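Local coordinates for protein putative hemolysin (Streptococcus mutans UA159, PDB 2RK5) that is of uncertain function, this piece being the transporter-associated (CorC_HlyC) domain of a membrane protein with CBS repeats, a domain that may bind flavin adenine dinucleotide, at residues Phe21-Leu29 / Val59-Glu67. Residues are numbered along the deposited sequence; the frame is centred on the assembly and turned at random. Where two conformers were deposited one is given.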
loop_
_atom_site.group_PDB
_atom_site.type_symbol
_atom_site.label_atom_id
_atom_site.label_comp_id
_atom_site.label_asym_id
_atom_site.label_seq_id
_atom_site.Cartn_x
_atom_site.Cartn_y
_atom_site.Cartn_z
ATOM N N PHE A 21 4.644 -11.581 14.072
ATOM C CA PHE A 21 5.770 -10.680 14.220
ATOM C C PHE A 21 6.059 -10.434 15.705
ATOM O O PHE A 21 7.194 -10.538 16.176
ATOM C CB PHE A 21 5.473 -9.356 13.500
ATOM C CG PHE A 21 6.591 -8.388 13.529
ATOM C CD1 PHE A 21 7.486 -8.300 12.475
ATOM C CD2 PHE A 21 6.781 -7.574 14.619
ATOM C CE1 PHE A 21 8.541 -7.395 12.508
ATOM C CE2 PHE A 21 7.857 -6.660 14.686
ATOM C CZ PHE A 21 8.755 -6.591 13.635
ATOM N N ASN A 22 5.010 -10.103 16.434
ATOM C CA ASN A 22 5.140 -9.777 17.852
ATOM C C ASN A 22 5.650 -10.965 18.664
ATOM O O ASN A 22 6.414 -10.789 19.619
ATOM C CB ASN A 22 3.806 -9.267 18.403
ATOM C CG ASN A 22 3.519 -7.844 18.008
ATOM O OD1 ASN A 22 4.439 -7.040 17.816
ATOM N ND2 ASN A 22 2.227 -7.494 17.957
ATOM N N GLU A 23 5.210 -12.173 18.307
ATOM C CA GLU A 23 5.672 -13.385 18.978
ATOM C C GLU A 23 7.174 -13.603 18.717
ATOM O O GLU A 23 7.943 -13.896 19.651
ATOM C CB GLU A 23 4.835 -14.606 18.559
ATOM C CG GLU A 23 5.228 -15.899 19.235
ATOM C CD GLU A 23 4.457 -17.102 18.686
ATOM O OE1 GLU A 23 4.517 -17.335 17.451
ATOM O OE2 GLU A 23 3.794 -17.815 19.482
ATOM N N TYR A 24 7.595 -13.409 17.466
ATOM C CA TYR A 24 8.978 -13.624 17.071
ATOM C C TYR A 24 9.929 -12.617 17.712
ATOM O O TYR A 24 11.018 -12.962 18.215
ATOM C CB TYR A 24 9.079 -13.535 15.540
ATOM C CG TYR A 24 10.438 -13.914 14.987
ATOM C CD1 TYR A 24 10.714 -15.205 14.591
ATOM C CD2 TYR A 24 11.443 -12.968 14.881
ATOM C CE1 TYR A 24 11.971 -15.540 14.096
ATOM C CE2 TYR A 24 12.705 -13.297 14.408
ATOM C CZ TYR A 24 12.958 -14.573 14.012
ATOM O OH TYR A 24 14.227 -14.879 13.549
ATOM N N PHE A 25 9.523 -11.354 17.677
ATOM C CA PHE A 25 10.367 -10.249 18.135
ATOM C C PHE A 25 10.124 -9.812 19.561
ATOM O O PHE A 25 10.844 -8.956 20.063
ATOM C CB PHE A 25 10.250 -9.046 17.166
ATOM C CG PHE A 25 10.862 -9.301 15.823
ATOM C CD1 PHE A 25 12.238 -9.251 15.669
ATOM C CD2 PHE A 25 10.088 -9.622 14.728
ATOM C CE1 PHE A 25 12.810 -9.491 14.442
ATOM C CE2 PHE A 25 10.672 -9.895 13.520
ATOM C CZ PHE A 25 12.024 -9.823 13.379
ATOM N N GLU A 26 9.154 -10.437 20.226
ATOM C CA GLU A 26 8.834 -10.125 21.638
ATOM C C GLU A 26 8.397 -8.676 21.782
ATOM O O GLU A 26 8.794 -7.949 22.710
ATOM C CB GLU A 26 9.987 -10.497 22.598
ATOM C CG GLU A 26 10.406 -11.953 22.407
ATOM C CD GLU A 26 11.351 -12.515 23.484
ATOM O OE1 GLU A 26 11.819 -11.778 24.368
ATOM O OE2 GLU A 26 11.611 -13.741 23.431
ATOM N N THR A 27 7.547 -8.251 20.846
ATOM C CA THR A 27 7.048 -6.893 20.830
ATOM C C THR A 27 5.511 -6.908 20.927
ATOM O O THR A 27 4.887 -7.986 21.060
ATOM C CB THR A 27 7.510 -6.180 19.529
ATOM O OG1 THR A 27 7.186 -6.997 18.402
ATOM C CG2 THR A 27 9.017 -5.977 19.549
ATOM N N ASP A 28 4.934 -5.706 20.903
ATOM C CA ASP A 28 3.491 -5.498 21.049
ATOM C C ASP A 28 2.984 -4.422 20.080
ATOM O O ASP A 28 2.174 -3.561 20.448
ATOM C CB ASP A 28 3.139 -5.133 22.523
ATOM C CG ASP A 28 3.654 -3.727 22.943
ATOM O OD1 ASP A 28 4.395 -3.057 22.173
ATOM O OD2 ASP A 28 3.290 -3.280 24.066
ATOM N N LEU A 29 3.422 -4.509 18.833
ATOM C CA LEU A 29 3.016 -3.533 17.818
ATOM C C LEU A 29 1.539 -3.698 17.535
ATOM O O LEU A 29 1.048 -4.817 17.492
ATOM C CB LEU A 29 3.763 -3.773 16.521
ATOM C CG LEU A 29 5.283 -3.662 16.620
ATOM C CD1 LEU A 29 5.915 -3.751 15.237
ATOM C CD2 LEU A 29 5.666 -2.378 17.391
ATOM N N VAL A 59 10.202 2.409 15.704
ATOM C CA VAL A 59 9.287 2.282 16.827
ATOM C C VAL A 59 9.965 1.637 18.013
ATOM O O VAL A 59 10.965 0.962 17.865
ATOM C CB VAL A 59 8.012 1.503 16.440
ATOM C CG1 VAL A 59 7.213 2.256 15.381
ATOM C CG2 VAL A 59 8.340 0.100 15.987
ATOM N N GLU A 60 9.424 1.873 19.198
ATOM C CA GLU A 60 9.910 1.228 20.403
ATOM C C GLU A 60 8.809 0.351 20.973
ATOM O O GLU A 60 7.661 0.785 21.086
ATOM C CB GLU A 60 10.340 2.254 21.461
ATOM C CG GLU A 60 10.774 1.603 22.764
ATOM C CD GLU A 60 11.324 2.612 23.740
ATOM O OE1 GLU A 60 11.211 3.844 23.473
ATOM O OE2 GLU A 60 11.883 2.179 24.778
ATOM N N SER A 61 9.150 -0.879 21.339
ATOM C CA SER A 61 8.167 -1.793 21.900
ATOM C C SER A 61 8.838 -2.798 22.843
ATOM O O SER A 61 9.829 -3.464 22.486
ATOM C CB SER A 61 7.423 -2.531 20.783
ATOM O OG SER A 61 6.552 -3.502 21.339
ATOM N N ASN A 62 8.317 -2.877 24.065
ATOM C CA ASN A 62 8.815 -3.870 25.040
ATOM C C ASN A 62 10.313 -3.740 25.209
ATOM O O ASN A 62 11.037 -4.726 25.344
ATOM C CB ASN A 62 8.387 -5.290 24.648
ATOM C CG ASN A 62 6.893 -5.519 24.843
ATOM O OD1 ASN A 62 6.199 -4.680 25.435
ATOM N ND2 ASN A 62 6.387 -6.645 24.348
ATOM N N GLY A 63 10.753 -2.487 25.213
ATOM C CA GLY A 63 12.142 -2.155 25.427
ATOM C C GLY A 63 13.064 -2.399 24.253
ATOM O O GLY A 63 14.268 -2.167 24.360
ATOM N N LYS A 64 12.510 -2.869 23.143
ATOM C CA LYS A 64 13.268 -3.011 21.900
ATOM C C LYS A 64 13.008 -1.794 21.002
ATOM O O LYS A 64 11.857 -1.315 20.897
ATOM C CB LYS A 64 12.854 -4.264 21.128
ATOM C CG LYS A 64 13.135 -5.612 21.813
ATOM C CD LYS A 64 11.797 -6.104 22.412
ATOM C CE LYS A 64 11.935 -7.262 23.306
ATOM N NZ LYS A 64 10.834 -7.391 24.263
ATOM N N HIS A 65 14.069 -1.266 20.390
ATOM C CA HIS A 65 13.923 -0.278 19.329
ATOM C C HIS A 65 14.000 -1.044 18.023
ATOM O O HIS A 65 14.894 -1.842 17.840
ATOM C CB HIS A 65 15.026 0.779 19.370
ATOM C CG HIS A 65 15.048 1.675 18.169
ATOM N ND1 HIS A 65 14.469 2.927 18.150
ATOM C CD2 HIS A 65 15.593 1.499 16.943
ATOM C CE1 HIS A 65 14.655 3.477 16.964
ATOM N NE2 HIS A 65 15.325 2.625 16.207
ATOM N N LEU A 66 13.025 -0.826 17.147
ATOM C CA LEU A 66 12.977 -1.475 15.839
ATOM C C LEU A 66 13.069 -0.394 14.775
ATOM O O LEU A 66 12.389 0.633 14.858
ATOM C CB LEU A 66 11.655 -2.196 15.652
ATOM C CG LEU A 66 11.250 -3.295 16.632
ATOM C CD1 LEU A 66 9.899 -3.917 16.234
ATOM C CD2 LEU A 66 12.285 -4.320 16.685
ATOM N N GLU A 67 13.867 -0.665 13.752
ATOM C CA GLU A 67 13.894 0.171 12.547
ATOM C C GLU A 67 13.396 -0.702 11.396
ATOM O O GLU A 67 13.949 -1.769 11.144
ATOM C CB GLU A 67 15.290 0.731 12.255
ATOM C CG GLU A 67 15.318 1.613 11.024
ATOM C CD GLU A 67 16.683 2.192 10.701
ATOM O OE1 GLU A 67 17.672 1.735 11.276
ATOM O OE2 GLU A 67 16.753 3.079 9.829
#
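Leu66 CD1 meets Phe21 at the rim of its ring, near the ring plane, 3.8 Å from CE2. The same methyl also touches Leu29 CD1 and Thr27 CG2, so one branched leucine on the sheet contacts side chains from both helix 18-25 and the chain after it. Phe25 CD2 lies over the centre of one face of the Phe21 ring, and Leu29 CD2 packs on Val59 CG2 (3.9 Å); Ile37 and Phe40 of helix 37-45 also touch this apolar layer.

Thr27 suits a boundary: CG2 packs against Leu66 CD1 and the Lys64 CD methylene, while OG1, at chi1 51°, gives its hydrogen to Asn22 OD1. That amide oxygen also accepts from Leu29 N, and Asn22 ND2 returns a bond to Leu29 O, bracing the turn.

At the edge, Ser61 OG, small and able both to donate and to accept, takes the Asp28 N-H (2.8 Å) and donates to Asp28 OD1; the modelled 2.4 Å between these oxygens is unusually short and its exact length doubtful. The type I' turn from Ser61 to Lys64 points the side chains of Asn62 and Lys64 toward Glu26, just past the helix end. Lys64 NZ donates to Glu26 O at 2.6 Å and also to Asn62 O; Asn62 ND2 adds a second grip on Glu26 O from above its carbonyl plane. The two carbonyl acceptors, with the negative end of the helix dipole close by, would probably favour a charged Lys64.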